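Local structure of water stress and hypersensitive response domain-containing protein (Archaeoglobus fulgidus DSM 4304, 3BUT) at residues V21-V26 with A66-F71; Y39-E44 with F71-N76. The protein is of unknown function but belongs to the LEA_2 family of late embryogenesis abundant, water-stress-related proteins and may bind lipids. The protein carries 4 engineered substitutions. All coordinates share one frame; numbering follows the deposited sequence.

Interaction 1 (V21-V26 with A66-F71). Engineered in segment 66-71: Ala66 (natural residue Lys).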
ATOM      1  N   VAL A  21      -0.806  10.548  13.348  1.00 23.39           N
ATOM      2  CA  VAL A  21      -0.764  11.414  14.516  1.00 18.28           C
ATOM      3  C   VAL A  21      -0.555  10.567  15.759  1.00 22.87           C
ATOM      4  O   VAL A  21      -1.351   9.676  16.047  1.00 18.60           O
ATOM      5  CB  VAL A  21      -2.062  12.254  14.670  1.00 22.36           C
ATOM      6  CG1 VAL A  21      -1.935  13.243  15.826  1.00 24.52           C
ATOM      7  CG2 VAL A  21      -2.388  12.996  13.391  1.00 19.95           C
ATOM      8  N   ALA A  22       0.530  10.844  16.477  1.00 20.48           N
ATOM      9  CA  ALA A  22       0.789  10.224  17.766  1.00 21.86           C
ATOM     10  C   ALA A  22       0.409  11.214  18.858  1.00 24.92           C
ATOM     11  O   ALA A  22       0.754  12.389  18.771  1.00 23.28           O
ATOM     12  CB  ALA A  22       2.258   9.833  17.881  1.00 21.60           C
ATOM     13  N   LEU A  23      -0.326  10.741  19.862  1.00 25.20           N
ATOM     14  CA  LEU A  23      -0.697  11.570  21.006  1.00 27.67           C
ATOM     15  C   LEU A  23      -0.090  11.014  22.284  1.00 28.58           C
ATOM     16  O   LEU A  23      -0.520   9.973  22.779  1.00 39.70           O
ATOM     17  CB  LEU A  23      -2.216  11.679  21.160  1.00 21.44           C
ATOM     18  CG  LEU A  23      -3.050  12.328  20.053  1.00 28.07           C
ATOM     19  CD1 LEU A  23      -4.483  12.471  20.522  1.00 34.03           C
ATOM     20  CD2 LEU A  23      -2.489  13.677  19.625  1.00 32.42           C
ATOM     21  N   ALA A  24       0.907  11.718  22.813  1.00 25.60           N
ATOM     22  CA  ALA A  24       1.617  11.287  24.016  1.00 23.34           C
ATOM     23  C   ALA A  24       1.221  12.107  25.237  1.00 21.52           C
ATOM     24  O   ALA A  24       1.402  13.322  25.260  1.00 19.12           O
ATOM     25  CB  ALA A  24       3.124  11.364  23.795  1.00 24.25           C
ATOM     26  N   LYS A  25       0.676  11.431  26.245  1.00 13.30           N
ATOM     27  CA  LYS A  25       0.379  12.054  27.524  1.00 16.13           C
ATOM     28  C   LYS A  25       1.640  12.057  28.389  1.00 15.30           C
ATOM     29  O   LYS A  25       2.120  11.003  28.798  1.00 17.38           O
ATOM     30  CB  LYS A  25      -0.762  11.309  28.226  1.00 15.39           C
ATOM     31  CG  LYS A  25      -1.279  11.948  29.529  1.00 20.50           C
ATOM     32  CD  LYS A  25      -2.169  13.168  29.282  1.00 47.74           C
ATOM     33  CE  LYS A  25      -2.921  13.576  30.547  1.00 51.80           C
ATOM     34  NZ  LYS A  25      -3.668  14.859  30.394  1.00 48.06           N
ATOM     35  N   VAL A  26       2.177  13.245  28.649  1.00 15.23           N
ATOM     36  CA  VAL A  26       3.367  13.381  29.482  1.00 14.33           C
ATOM     37  C   VAL A  26       3.057  14.095  30.788  1.00 19.24           C
ATOM     38  O   VAL A  26       2.285  15.041  30.817  1.00 19.41           O
ATOM     39  CB  VAL A  26       4.538  14.090  28.754  1.00 17.50           C
ATOM     40  CG1 VAL A  26       5.019  13.264  27.573  1.00 16.71           C
ATOM     41  CG2 VAL A  26       4.151  15.483  28.301  1.00 29.73           C
ATOM     42  N   ALA A  66       0.187  17.483  33.734  1.00 25.65           N
ATOM     43  CA  ALA A  66       0.186  16.530  32.626  1.00 26.04           C
ATOM     44  C   ALA A  66      -0.379  17.175  31.363  1.00 24.29           C
ATOM     45  O   ALA A  66      -1.334  17.949  31.427  1.00 39.02           O
ATOM     46  CB  ALA A  66      -0.596  15.280  32.997  1.00 19.84           C
ATOM     47  N   THR A  67       0.222  16.851  30.220  1.00 31.57           N
ATOM     48  CA  THR A  67      -0.104  17.472  28.930  1.00 31.22           C
ATOM     49  C   THR A  67      -0.095  16.417  27.824  1.00 24.92           C
ATOM     50  O   THR A  67       0.797  15.578  27.779  1.00 25.87           O
ATOM     51  CB  THR A  67       0.929  18.585  28.590  1.00 23.15           C
ATOM     52  OG1 THR A  67       0.873  19.608  29.588  1.00 56.61           O
ATOM     53  CG2 THR A  67       0.663  19.224  27.232  1.00 36.40           C
ATOM     54  N   THR A  68      -1.088  16.452  26.940  1.00 20.69           N
ATOM     55  CA  THR A  68      -1.042  15.629  25.738  1.00 17.88           C
ATOM     56  C   THR A  68      -0.233  16.352  24.662  1.00 21.00           C
ATOM     57  O   THR A  68      -0.553  17.475  24.285  1.00 29.01           O
ATOM     58  CB  THR A  68      -2.451  15.250  25.246  1.00 21.48           C
ATOM     59  OG1 THR A  68      -3.110  14.491  26.263  1.00 33.89           O
ATOM     60  CG2 THR A  68      -2.393  14.405  23.967  1.00 18.66           C
ATOM     61  N   LEU A  69       0.837  15.706  24.209  1.00 19.42           N
ATOM     62  CA  LEU A  69       1.655  16.202  23.108  1.00 22.83           C
ATOM     63  C   LEU A  69       1.260  15.522  21.802  1.00 19.03           C
ATOM     64  O   LEU A  69       0.990  14.326  21.790  1.00 19.45           O
ATOM     65  CB  LEU A  69       3.138  15.928  23.365  1.00 24.27           C
ATOM     66  CG  LEU A  69       3.831  16.319  24.672  1.00 22.95           C
ATOM     67  CD1 LEU A  69       5.314  16.033  24.542  1.00 27.33           C
ATOM     68  CD2 LEU A  69       3.593  17.768  25.046  1.00 29.88           C
ATOM     69  N   LYS A  70       1.264  16.299  20.718  1.00 22.18           N
ATOM     70  CA  LYS A  70       0.884  15.818  19.387  0.70 23.04           C
ATOM     71  C   LYS A  70       2.090  15.804  18.445  1.00 26.47           C
ATOM     72  O   LYS A  70       2.766  16.826  18.254  1.00 28.53           O
ATOM     73  CB  LYS A  70      -0.249  16.688  18.812  0.70 17.64           C
ATOM     74  CG  LYS A  70      -0.519  16.526  17.313  0.70 29.49           C
ATOM     75  CD  LYS A  70      -1.416  17.646  16.791  0.70 30.07           C
ATOM     76  CE  LYS A  70      -1.063  18.045  15.356  0.70 45.46           C
ATOM     77  NZ  LYS A  70      -1.573  17.101  14.314  0.70 28.12           N
ATOM     78  N   PHE A  71       2.347  14.637  17.864  1.00 22.57           N
ATOM     79  CA  PHE A  71       3.413  14.445  16.893  1.00 23.03           C
ATOM     80  C   PHE A  71       2.800  14.078  15.537  1.00 26.09           C
ATOM     81  O   PHE A  71       2.134  13.051  15.393  1.00 26.28           O
ATOM     82  CB  PHE A  71       4.396  13.368  17.375  1.00 25.50           C
ATOM     83  CG  PHE A  71       5.003  13.655  18.727  1.00 22.50           C
ATOM     84  CD1 PHE A  71       6.100  14.501  18.848  1.00 19.79           C
ATOM     85  CD2 PHE A  71       4.478  13.080  19.877  1.00 25.98           C
ATOM     86  CE1 PHE A  71       6.661  14.781  20.093  1.00 18.66           C
ATOM     87  CE2 PHE A  71       5.027  13.351  21.122  1.00 22.17           C
ATOM     88  CZ  PHE A  71       6.127  14.199  21.231  1.00 29.43           C
TER

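Interaction 2 (Y39-E44 with F71-N76)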
ATOM      1  N   TYR A  39      10.475  18.336  17.282  1.00 22.59           N
ATOM      2  CA  TYR A  39      10.824  16.925  17.198  1.00 14.09           C
ATOM      3  C   TYR A  39      11.270  16.562  15.798  1.00 11.01           C
ATOM      4  O   TYR A  39      10.777  17.113  14.816  1.00 14.74           O
ATOM      5  CB  TYR A  39       9.639  16.040  17.617  1.00 12.85           C
ATOM      6  CG  TYR A  39       8.354  16.300  16.834  1.00 16.14           C
ATOM      7  CD1 TYR A  39       7.497  17.345  17.184  1.00 21.07           C
ATOM      8  CD2 TYR A  39       7.994  15.490  15.757  1.00 17.73           C
ATOM      9  CE1 TYR A  39       6.329  17.591  16.469  1.00 26.22           C
ATOM     10  CE2 TYR A  39       6.824  15.725  15.038  1.00 17.09           C
ATOM     11  CZ  TYR A  39       5.995  16.769  15.405  1.00 20.67           C
ATOM     12  OH  TYR A  39       4.840  17.015  14.696  1.00 29.89           O
ATOM     13  N   HIS A  40      12.210  15.631  15.722  1.00 19.69           N
ATOM     14  CA  HIS A  40      12.569  14.990  14.470  1.00 13.18           C
ATOM     15  C   HIS A  40      11.900  13.623  14.413  1.00 10.41           C
ATOM     16  O   HIS A  40      11.800  12.927  15.429  1.00 19.25           O
ATOM     17  CB  HIS A  40      14.085  14.850  14.346  1.00 18.84           C
ATOM     18  CG  HIS A  40      14.537  14.387  12.995  1.00 33.11           C
ATOM     19  ND1 HIS A  40      14.967  15.259  12.016  1.00 53.90           N
ATOM     20  CD2 HIS A  40      14.612  13.148  12.455  1.00 17.52           C
ATOM     21  CE1 HIS A  40      15.291  14.575  10.933  1.00 49.58           C
ATOM     22  NE2 HIS A  40      15.081  13.293  11.171  1.00 32.29           N
ATOM     23  N   TYR A  41      11.429  13.239  13.231  1.00 11.89           N
ATOM     24  CA  TYR A  41      10.854  11.909  13.059  1.00 16.52           C
ATOM     25  C   TYR A  41      11.386  11.197  11.842  1.00 12.09           C
ATOM     26  O   TYR A  41      11.734  11.832  10.848  1.00 12.53           O
ATOM     27  CB  TYR A  41       9.322  11.954  13.036  1.00 14.14           C
ATOM     28  CG  TYR A  41       8.731  12.719  11.882  1.00 16.63           C
ATOM     29  CD1 TYR A  41       8.558  14.096  11.951  1.00 17.49           C
ATOM     30  CD2 TYR A  41       8.333  12.063  10.719  1.00 19.70           C
ATOM     31  CE1 TYR A  41       8.019  14.802  10.893  1.00 15.18           C
ATOM     32  CE2 TYR A  41       7.792  12.762   9.657  1.00 20.83           C
ATOM     33  CZ  TYR A  41       7.636  14.127   9.750  1.00 15.13           C
ATOM     34  OH  TYR A  41       7.099  14.824   8.692  1.00 25.03           O
ATOM     35  N   THR A  42      11.474   9.872  11.941  1.00 17.98           N
ATOM     36  CA  THR A  42      11.811   9.009  10.807  1.00 18.10           C
ATOM     37  C   THR A  42      10.895   7.798  10.778  1.00 19.26           C
ATOM     38  O   THR A  42      10.527   7.265  11.826  1.00 26.63           O
ATOM     39  CB  THR A  42      13.298   8.498  10.809  1.00 19.42           C
ATOM     40  OG1 THR A  42      13.551   7.694  11.968  1.00 34.55           O
ATOM     41  CG2 THR A  42      14.299   9.633  10.761  1.00 17.14           C
ATOM     42  N   ILE A  43      10.515   7.373   9.578  1.00 20.34           N
ATOM     43  CA  ILE A  43       9.843   6.089   9.389  1.00 16.96           C
ATOM     44  C   ILE A  43      10.598   5.275   8.338  1.00 19.29           C
ATOM     45  O   ILE A  43      10.770   5.722   7.208  1.00 27.07           O
ATOM     46  CB  ILE A  43       8.360   6.241   8.981  1.00 17.69           C
ATOM     47  CG1 ILE A  43       7.580   7.029  10.049  1.00 22.78           C
ATOM     48  CG2 ILE A  43       7.724   4.863   8.758  1.00 31.40           C
ATOM     49  CD1 ILE A  43       6.152   7.363   9.669  1.00 21.99           C
ATOM     50  N   GLU A  44      11.083   4.101   8.730  1.00 23.75           N
ATOM     51  CA  GLU A  44      11.743   3.192   7.803  1.00 18.10           C
ATOM     52  C   GLU A  44      10.896   1.952   7.623  1.00 19.62           C
ATOM     53  O   GLU A  44      10.330   1.431   8.581  1.00 21.42           O
ATOM     54  CB  GLU A  44      13.152   2.817   8.281  1.00 15.68           C
ATOM     55  CG  GLU A  44      14.156   3.952   8.213  1.00 28.42           C
ATOM     56  CD  GLU A  44      15.601   3.487   8.283  1.00 54.28           C
ATOM     57  OE1 GLU A  44      15.894   2.343   7.871  1.00 64.02           O
ATOM     58  OE2 GLU A  44      16.450   4.280   8.739  1.00 60.54           O
ATOM     59  N   PHE A  71       2.347  14.637  17.864  1.00 22.57           N
ATOM     60  CA  PHE A  71       3.413  14.445  16.893  1.00 23.03           C
ATOM     61  C   PHE A  71       2.800  14.078  15.537  1.00 26.09           C
ATOM     62  O   PHE A  71       2.134  13.051  15.393  1.00 26.28           O
ATOM     63  CB  PHE A  71       4.396  13.368  17.375  1.00 25.50           C
ATOM     64  CG  PHE A  71       5.003  13.655  18.727  1.00 22.50           C
ATOM     65  CD1 PHE A  71       6.100  14.501  18.848  1.00 19.79           C
ATOM     66  CD2 PHE A  71       4.478  13.080  19.877  1.00 25.98           C
ATOM     67  CE1 PHE A  71       6.661  14.781  20.093  1.00 18.66           C
ATOM     68  CE2 PHE A  71       5.027  13.351  21.122  1.00 22.17           C
ATOM     69  CZ  PHE A  71       6.127  14.199  21.231  1.00 29.43           C
ATOM     70  N   SER A  72       3.002  14.948  14.555  1.00 19.83           N
ATOM     71  CA  SER A  72       2.492  14.739  13.216  1.00 12.02           C
ATOM     72  C   SER A  72       3.582  14.118  12.362  1.00 19.97           C
ATOM     73  O   SER A  72       4.592  14.756  12.073  1.00 32.00           O
ATOM     74  CB  SER A  72       2.033  16.068  12.617  1.00 22.01           C
ATOM     75  OG  SER A  72       1.573  15.898  11.290  1.00 41.42           O
ATOM     76  N   LEU A  73       3.376  12.868  11.966  1.00 20.50           N
ATOM     77  CA  LEU A  73       4.356  12.142  11.176  1.00 19.33           C
ATOM     78  C   LEU A  73       3.850  12.030   9.755  1.00 22.60           C
ATOM     79  O   LEU A  73       2.884  11.316   9.496  1.00 27.57           O
ATOM     80  CB  LEU A  73       4.593  10.750  11.765  1.00 22.38           C
ATOM     81  CG  LEU A  73       4.614  10.592  13.290  1.00 33.48           C
ATOM     82  CD1 LEU A  73       4.602   9.124  13.670  1.00 41.04           C
ATOM     83  CD2 LEU A  73       5.807  11.292  13.917  1.00 38.64           C
ATOM     84  N   ARG A  74       4.502  12.738   8.836  1.00 20.71           N
ATOM     85  CA  ARG A  74       4.060  12.784   7.446  1.00 25.24           C
ATOM     86  C   ARG A  74       4.920  11.929   6.526  1.00 25.29           C
ATOM     87  O   ARG A  74       6.144  11.961   6.597  1.00 23.57           O
ATOM     88  CB  ARG A  74       4.004  14.224   6.934  1.00 25.37           C
ATOM     89  CG  ARG A  74       2.945  15.088   7.615  1.00 38.14           C
ATOM     90  CD  ARG A  74       3.115  16.559   7.255  1.00 48.34           C
ATOM     91  NE  ARG A  74       2.487  17.437   8.241  1.00 45.50           N
ATOM     92  CZ  ARG A  74       3.072  17.861   9.360  1.00 58.97           C
ATOM     93  NH1 ARG A  74       2.408  18.654  10.191  1.00 46.00           N
ATOM     94  NH2 ARG A  74       4.313  17.490   9.660  1.00 51.99           N
ATOM     95  N   LEU A  75       4.257  11.173   5.656  1.00 28.86           N
ATOM     96  CA  LEU A  75       4.928  10.322   4.686  1.00 28.75           C
ATOM     97  C   LEU A  75       4.715  10.845   3.274  1.00 26.57           C
ATOM     98  O   LEU A  75       3.584  10.908   2.791  1.00 35.26           O
ATOM     99  CB  LEU A  75       4.418   8.879   4.769  1.00 29.10           C
ATOM    100  CG  LEU A  75       4.571   8.079   6.059  1.00 19.47           C
ATOM    101  CD1 LEU A  75       3.331   8.195   6.906  1.00 34.39           C
ATOM    102  CD2 LEU A  75       4.801   6.634   5.697  1.00 37.19           C
ATOM    103  N   ASN A  76       5.814  11.227   2.631  1.00 35.78           N
ATOM    104  CA  ASN A  76       5.830  11.523   1.204  1.00 42.45           C
ATOM    105  C   ASN A  76       5.656  10.206   0.445  1.00 44.13           C
ATOM    106  O   ASN A  76       6.431   9.262   0.644  1.00 45.65           O
ATOM    107  CB  ASN A  76       7.146  12.223   0.834  1.00 51.44           C
ATOM    108  CG  ASN A  76       7.312  12.436  -0.669  1.00 60.52           C
ATOM    109  OD1 ASN A  76       8.322  12.036  -1.247  1.00 55.81           O
ATOM    110  ND2 ASN A  76       6.328  13.073  -1.300  1.00 61.36           N
TER

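Interaction 1 (V21-V26 with A66-F71)
Ala22, Ala24 and Val26 pair with Phe71, Leu69 and Thr67 through six backbone hydrogen bonds, two for each pair. Those from Leu69 N to Ala24 O (2.7 Å) and from Ala24 N to Leu69 O (2.8 Å) lie in the middle of the run. The side chains of these pairs share one face of the sheet. There the methyl CB of Ala24 meets the edge of the Phe71 ring at CE2 (3.8 Å). Val26 and Leu69 cross at about a right angle, with Val26 CG2 against Leu69 CG (3.7 Å). Val26 CG2 sits between its own backbone N and carbonyl carbon (CG1 at chi1 -64°), and this turns it toward Leu69.

The other face carries Leu23, Lys25, Thr68 and Lys70. Leu23 CD2 rests on Lys70 CB (3.8 Å). The Lys25 chain bends at chi2 (76°), which brings CD to Thr68 OG1 (3.4 Å) and CE to CB of the engineered Ala66 (3.8 Å). An alanine in place of Lys25 would take away this aliphatic arm and would probably leave Thr68 and Ala66 less covered on that side.

Further out, strand 3-10 bonds to the far edge of 21-26, as in Leu23 with Lys7. Val59 of strand 48-61 touches Leu69, and Val61 touches Val26 and Thr67. The arrangement is a regular antiparallel strand pair in the three-stranded sheet of a beta-sandwich, consistent with the E-set relationship of the LEA_2 family.

Interaction 2 (Y39-E44 with F71-N76)
Tyr39 reaches across to strand 71-76 with its hydroxyl, and Ser72 N gives Tyr39 OH a hydrogen bond of 2.8 Å, with an angle of 161° at the hydrogen. Two residues further along both strands, Arg74 N gives Tyr41 OH a weak, longer bond of 3.3 Å. Each phenol thus accepts from a backbone N-H of strand 71-76. In both tyrosines CG lies between the backbone N and the carbonyl carbon, which sends the ring toward strand 66-76.

The segments belong to different sheets and run at 44° to each other, the facing-sheet packing of a beta-sandwich. Between them the edge of the Phe71 ring points at one face of the Tyr39 ring, a T-shaped pair with centroids 4.9 Å apart and planes at 84°. Leu73 CA lies over a face of the Tyr41 ring in a CH-pi contact, 4.0 Å from the centroid, while Leu73 CD2 touches Tyr41 CB (3.7 Å). Ile43 CD1 meets Leu75 CG at 4.0 Å.

Ser72 OG lies over a face of the Arg74 guanidinium, and this hydroxyl is satisfied by a hydrogen bond with Glu19 OE2. Arg74 NH1 has a long, weak ion pair with Glu55 of strand 48-61.

Both interactions use strand 66-76 and share Phe71, but they engage it in different ways. Interaction 1 lies within one sheet, where strand 17-27 is joined to it by main-chain hydrogen bonds. It is partly buried, with Lys25, Lys70, Thr68 and Leu23 on its outer face. Interaction 2 joins that sheet to the facing one through side chains of strand 34-45 that pack on, and hydrogen-bond to, strand 66-76. It is a buried contact, its centre about 5 Å from the centre of the chain, against about 11 Å for interaction 1. Its two polar bonds, one weak, run from main-chain N-H groups to tyrosine hydroxyls. Phe71 serves both: its backbone pairs within the sheet, while its ring packs edge-on against Tyr39 of the other sheet.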